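Local coordinates for protein aminotransferase class-III (Sphaerobacter thermophilus DSM 20745, PDB 6K8H) that belongs to the class-III aminotransferases of the PLP-dependent transferase fold and binds (5-hydroxy-4,6-dimethylpyridin-3-yl)methyl dihydrogen phosphate, at residues B[94-107]-B[318-330]. Residues are numbered along the deposited sequence; the frame is centred on the assembly and turned at random.
Sequences GVAFAMPTEHEIAL and FNANPVTMVAGLT
Helices 102-107 and 322-330 run side by side in the same sense, 8.7 Å apart at closest approach and crossing at 31°, while loop 94-101 curls round the start of the second helix. Pro322, in the first turn, sits in the hollow of that loop. Its CG meets the edge of the Phe97 ring, in plane, 3.7 Å from CD2, and also touches CG2 of Thr101. Its CD lies 3.2 Å from the carbonyl O of Val95. Val95 CB packs 3.6 Å from Val323 CG2, the side chains side by side. Pro322 CB reaches CD2 of the His103 ring, and Val326 CG2 comes 3.4 Å from ND1 on the same ring. The Met325 chain bends at chi2, which sets SD 3.8 Å from Glu104 CA, and again at chi3, which lays CE against Leu107 CD2. Leu107 and Ala106 pack on Leu329, and Glu104 CB on Ala320 CB. Both helices have capped N-termini. Asn321 OD1 accepts from Thr324 N at 2.9 Å, and its ND2 donates to Phe318 O and Thr324 OG1. Thr101 OG1 accepts from His103 N; a weak bond from Thr101 N to Glu104 OE1 completes the capping box. One water donates to His103 O and, weakly, to Met325 O; another bonds to Thr101 OG1, Glu104 OE1 and Ala320 O. Phe318 takes Ala96 CB at its ring edge, about 5 Å from a bound (5-hydroxy-4,6-dimethylpyridin-3-yl)methyl dihydrogen phosphate. This is helix packing at the subunit interface of the class-III aminotransferase fold: helix 81-91 touches His103, Pro322 and Val326, strand 120-124 meets Leu107 and Met325 through Phe123, and the second subunit packs on Val95, Ala96 and Phe318.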
loop_
_atom_site.group_PDB
_atom_site.type_symbol
_atom_site.label_atom_id
_atom_site.label_comp_id
_atom_site.label_asym_id
_atom_site.label_seq_id
_atom_site.Cartn_x
_atom_site.Cartn_y
_atom_site.Cartn_z
ATOM N N GLY B 94 15.224 4.883 -14.707
ATOM C CA GLY B 94 13.872 4.371 -14.650
ATOM C C GLY B 94 13.452 4.135 -13.207
ATOM O O GLY B 94 14.284 3.894 -12.323
ATOM N N VAL B 95 12.142 4.204 -12.963
ATOM C CA VAL B 95 11.622 4.241 -11.599
ATOM C C VAL B 95 10.957 2.941 -11.163
ATOM O O VAL B 95 10.728 2.765 -9.953
ATOM C CB VAL B 95 10.653 5.427 -11.401
ATOM C CG1 VAL B 95 11.320 6.700 -11.841
ATOM C CG2 VAL B 95 9.374 5.222 -12.186
ATOM N N ALA B 96 10.667 2.022 -12.085
ATOM C CA ALA B 96 10.031 0.756 -11.740
ATOM C C ALA B 96 10.224 -0.239 -12.883
ATOM O O ALA B 96 10.208 0.138 -14.056
ATOM C CB ALA B 96 8.543 0.941 -11.436
ATOM N N PHE B 97 10.385 -1.513 -12.529
ATOM C CA PHE B 97 10.689 -2.568 -13.489
ATOM C C PHE B 97 9.951 -3.835 -13.098
ATOM O O PHE B 97 9.740 -4.096 -11.911
ATOM C CB PHE B 97 12.198 -2.892 -13.545
ATOM C CG PHE B 97 13.053 -1.705 -13.857
ATOM C CD1 PHE B 97 13.323 -1.359 -15.171
ATOM C CD2 PHE B 97 13.563 -0.916 -12.841
ATOM C CE1 PHE B 97 14.101 -0.255 -15.469
ATOM C CE2 PHE B 97 14.340 0.188 -13.136
ATOM C CZ PHE B 97 14.602 0.518 -14.457
ATOM N N ALA B 98 9.580 -4.634 -14.103
ATOM C CA ALA B 98 9.031 -5.968 -13.870
ATOM C C ALA B 98 10.117 -7.036 -13.760
ATOM O O ALA B 98 9.887 -8.206 -14.113
ATOM C CB ALA B 98 8.031 -6.339 -14.967
ATOM N N MET B 99 11.305 -6.651 -13.319
ATOM C CA MET B 99 12.381 -7.527 -12.891
ATOM C C MET B 99 12.877 -7.016 -11.550
ATOM O O MET B 99 12.734 -5.822 -11.260
ATOM C CB MET B 99 13.552 -7.529 -13.884
ATOM C CG MET B 99 13.218 -7.889 -15.314
ATOM S SD MET B 99 14.687 -7.667 -16.353
ATOM C CE MET B 99 14.006 -8.042 -17.979
ATOM N N PRO B 100 13.456 -7.881 -10.711
ATOM C CA PRO B 100 14.133 -7.388 -9.501
ATOM C C PRO B 100 15.337 -6.530 -9.873
ATOM O O PRO B 100 15.835 -6.572 -10.999
ATOM C CB PRO B 100 14.562 -8.677 -8.780
ATOM C CG PRO B 100 14.704 -9.702 -9.921
ATOM C CD PRO B 100 13.563 -9.349 -10.849
ATOM N N THR B 101 15.803 -5.749 -8.902
ATOM C CA THR B 101 16.990 -4.893 -9.122
ATOM C C THR B 101 17.923 -5.021 -7.921
ATOM O O THR B 101 17.464 -5.418 -6.844
ATOM C CB THR B 101 16.634 -3.415 -9.320
ATOM O OG1 THR B 101 16.487 -2.789 -8.048
ATOM C CG2 THR B 101 15.407 -3.203 -10.178
ATOM N N GLU B 102 19.195 -4.717 -8.138
ATOM C CA GLU B 102 20.181 -4.753 -7.065
ATOM C C GLU B 102 19.808 -3.825 -5.908
ATOM O O GLU B 102 20.262 -4.042 -4.779
ATOM C CB GLU B 102 21.551 -4.382 -7.637
ATOM C CG GLU B 102 22.714 -4.444 -6.644
ATOM C CD GLU B 102 24.054 -4.190 -7.317
ATOM O OE1 GLU B 102 24.078 -4.076 -8.564
ATOM O OE2 GLU B 102 25.082 -4.117 -6.601
ATOM N N HIS B 103 18.989 -2.793 -6.164
ATOM C CA HIS B 103 18.671 -1.819 -5.119
ATOM C C HIS B 103 17.916 -2.461 -3.959
ATOM O O HIS B 103 18.156 -2.127 -2.786
ATOM C CB HIS B 103 17.861 -0.664 -5.723
ATOM C CG HIS B 103 18.499 -0.041 -6.928
ATOM N ND1 HIS B 103 19.587 0.804 -6.843
ATOM C CD2 HIS B 103 18.202 -0.140 -8.245
ATOM C CE1 HIS B 103 19.927 1.204 -8.055
ATOM N NE2 HIS B 103 19.106 0.644 -8.926
ATOM N N GLU B 104 17.024 -3.401 -4.283
ATOM C CA GLU B 104 16.256 -4.126 -3.235
ATOM C C GLU B 104 17.251 -4.923 -2.383
ATOM O O GLU B 104 17.090 -4.967 -1.173
ATOM C CB GLU B 104 15.164 -5.003 -3.854
ATOM C CG GLU B 104 15.673 -6.208 -4.609
ATOM C CD GLU B 104 14.620 -6.927 -5.444
ATOM O OE1 GLU B 104 13.890 -6.244 -6.180
ATOM O OE2 GLU B 104 14.541 -8.163 -5.347
ATOM N N ILE B 105 18.260 -5.515 -3.016
ATOM C CA ILE B 105 19.270 -6.265 -2.272
ATOM C C ILE B 105 20.033 -5.343 -1.342
ATOM O O ILE B 105 20.330 -5.705 -0.201
ATOM C CB ILE B 105 20.229 -6.994 -3.228
ATOM C CG1 ILE B 105 19.435 -7.877 -4.190
ATOM C CG2 ILE B 105 21.237 -7.820 -2.408
ATOM C CD1 ILE B 105 20.284 -8.539 -5.257
ATOM N N ALA B 106 20.397 -4.152 -1.825
ATOM C CA ALA B 106 21.192 -3.235 -1.011
ATOM C C ALA B 106 20.438 -2.821 0.251
ATOM O O ALA B 106 20.986 -2.861 1.370
ATOM C CB ALA B 106 21.568 -2.008 -1.841
ATOM N N LEU B 107 19.155 -2.450 0.099
ATOM C CA LEU B 107 18.392 -2.049 1.282
ATOM C C LEU B 107 18.146 -3.230 2.222
ATOM O O LEU B 107 18.202 -3.073 3.453
ATOM C CB LEU B 107 17.067 -1.391 0.888
ATOM C CG LEU B 107 16.339 -0.739 2.072
ATOM C CD1 LEU B 107 17.285 0.140 2.902
ATOM C CD2 LEU B 107 15.120 0.093 1.624
ATOM N N PHE B 318 4.505 -2.132 -7.225
ATOM C CA PHE B 318 5.564 -1.171 -6.827
ATOM C C PHE B 318 6.452 -1.708 -5.700
ATOM O O PHE B 318 7.269 -0.934 -5.195
ATOM C CB PHE B 318 4.958 0.212 -6.602
ATOM C CG PHE B 318 4.457 0.796 -7.894
ATOM C CD1 PHE B 318 5.349 1.218 -8.863
ATOM C CD2 PHE B 318 3.105 0.844 -8.178
ATOM C CE1 PHE B 318 4.902 1.727 -10.071
ATOM C CE2 PHE B 318 2.659 1.361 -9.383
ATOM C CZ PHE B 318 3.556 1.802 -10.322
ATOM N N ASN B 319 6.313 -2.989 -5.354
ATOM C CA ASN B 319 7.182 -3.530 -4.282
ATOM C C ASN B 319 8.639 -3.359 -4.716
ATOM O O ASN B 319 8.969 -3.740 -5.839
ATOM C CB ASN B 319 6.987 -5.036 -4.072
ATOM C CG ASN B 319 5.621 -5.432 -3.556
ATOM O OD1 ASN B 319 4.754 -4.593 -3.381
ATOM N ND2 ASN B 319 5.435 -6.713 -3.296
ATOM N N ALA B 320 9.454 -2.801 -3.827
ATOM C CA ALA B 320 10.897 -2.686 -4.044
ATOM C C ALA B 320 11.224 -1.891 -5.311
ATOM O O ALA B 320 12.248 -2.122 -5.952
ATOM C CB ALA B 320 11.569 -4.065 -4.082
ATOM N N ASN B 321 10.373 -0.932 -5.673
ATOM C CA ASN B 321 10.705 -0.081 -6.801
ATOM C C ASN B 321 12.008 0.662 -6.499
ATOM O O ASN B 321 12.313 0.953 -5.338
ATOM C CB ASN B 321 9.572 0.894 -7.100
ATOM C CG ASN B 321 9.478 2.006 -6.076
ATOM O OD1 ASN B 321 10.169 3.019 -6.185
ATOM N ND2 ASN B 321 8.624 1.822 -5.072
ATOM N N PRO B 322 12.833 0.911 -7.514
ATOM C CA PRO B 322 14.175 1.454 -7.239
ATOM C C PRO B 322 14.168 2.848 -6.631
ATOM O O PRO B 322 15.106 3.194 -5.908
ATOM C CB PRO B 322 14.844 1.445 -8.619
ATOM C CG PRO B 322 14.134 0.340 -9.360
ATOM C CD PRO B 322 12.703 0.413 -8.891
ATOM N N VAL B 323 13.160 3.674 -6.881
ATOM C CA VAL B 323 13.170 4.986 -6.250
ATOM C C VAL B 323 13.072 4.843 -4.735
ATOM O O VAL B 323 13.895 5.391 -3.994
ATOM C CB VAL B 323 12.060 5.880 -6.819
ATOM C CG1 VAL B 323 12.001 7.168 -6.025
ATOM C CG2 VAL B 323 12.353 6.165 -8.283
ATOM N N THR B 324 12.062 4.114 -4.253
ATOM C CA THR B 324 11.934 3.889 -2.816
ATOM C C THR B 324 13.165 3.195 -2.245
ATOM O O THR B 324 13.623 3.539 -1.150
ATOM C CB THR B 324 10.686 3.063 -2.518
ATOM O OG1 THR B 324 9.528 3.757 -2.989
ATOM C CG2 THR B 324 10.549 2.785 -0.996
ATOM N N MET B 325 13.736 2.237 -2.982
ATOM C CA MET B 325 14.888 1.503 -2.458
ATOM C C MET B 325 16.104 2.408 -2.315
ATOM O O MET B 325 16.811 2.348 -1.306
ATOM C CB MET B 325 15.210 0.308 -3.359
ATOM C CG MET B 325 14.103 -0.741 -3.401
ATOM S SD MET B 325 13.782 -1.584 -1.831
ATOM C CE MET B 325 12.471 -0.563 -1.131
ATOM N N VAL B 326 16.347 3.265 -3.312
ATOM C CA VAL B 326 17.485 4.174 -3.282
ATOM C C VAL B 326 17.292 5.259 -2.220
ATOM O O VAL B 326 18.215 5.574 -1.456
ATOM C CB VAL B 326 17.701 4.746 -4.693
ATOM C CG1 VAL B 326 18.529 5.985 -4.648
ATOM C CG2 VAL B 326 18.362 3.671 -5.592
ATOM N N ALA B 327 16.094 5.842 -2.152
ATOM C CA ALA B 327 15.837 6.863 -1.142
ATOM C C ALA B 327 15.934 6.280 0.268
ATOM O O ALA B 327 16.478 6.919 1.180
ATOM C CB ALA B 327 14.468 7.496 -1.377
ATOM N N GLY B 328 15.430 5.058 0.460
ATOM C CA GLY B 328 15.549 4.406 1.750
ATOM C C GLY B 328 16.985 4.070 2.107
ATOM O O GLY B 328 17.406 4.256 3.251
ATOM N N LEU B 329 17.757 3.563 1.141
ATOM C CA LEU B 329 19.170 3.286 1.393
ATOM C C LEU B 329 19.905 4.545 1.839
ATOM O O LEU B 329 20.675 4.518 2.809
ATOM C CB LEU B 329 19.831 2.693 0.142
ATOM C CG LEU B 329 21.226 2.125 0.445
ATOM C CD1 LEU B 329 21.110 0.946 1.409
ATOM C CD2 LEU B 329 21.973 1.722 -0.817
ATOM N N THR B 330 19.675 5.663 1.146
ATOM C CA THR B 330 20.332 6.918 1.524
ATOM C C THR B 330 19.885 7.386 2.905
ATOM O O THR B 330 20.718 7.728 3.760
ATOM C CB THR B 330 20.044 7.987 0.467
ATOM O OG1 THR B 330 20.363 7.460 -0.826
ATOM C CG2 THR B 330 20.860 9.252 0.711
HETATM O O HOH W 1 13.791 -3.776 -7.287
HETATM O O HOH W 2 18.809 0.514 -2.379
#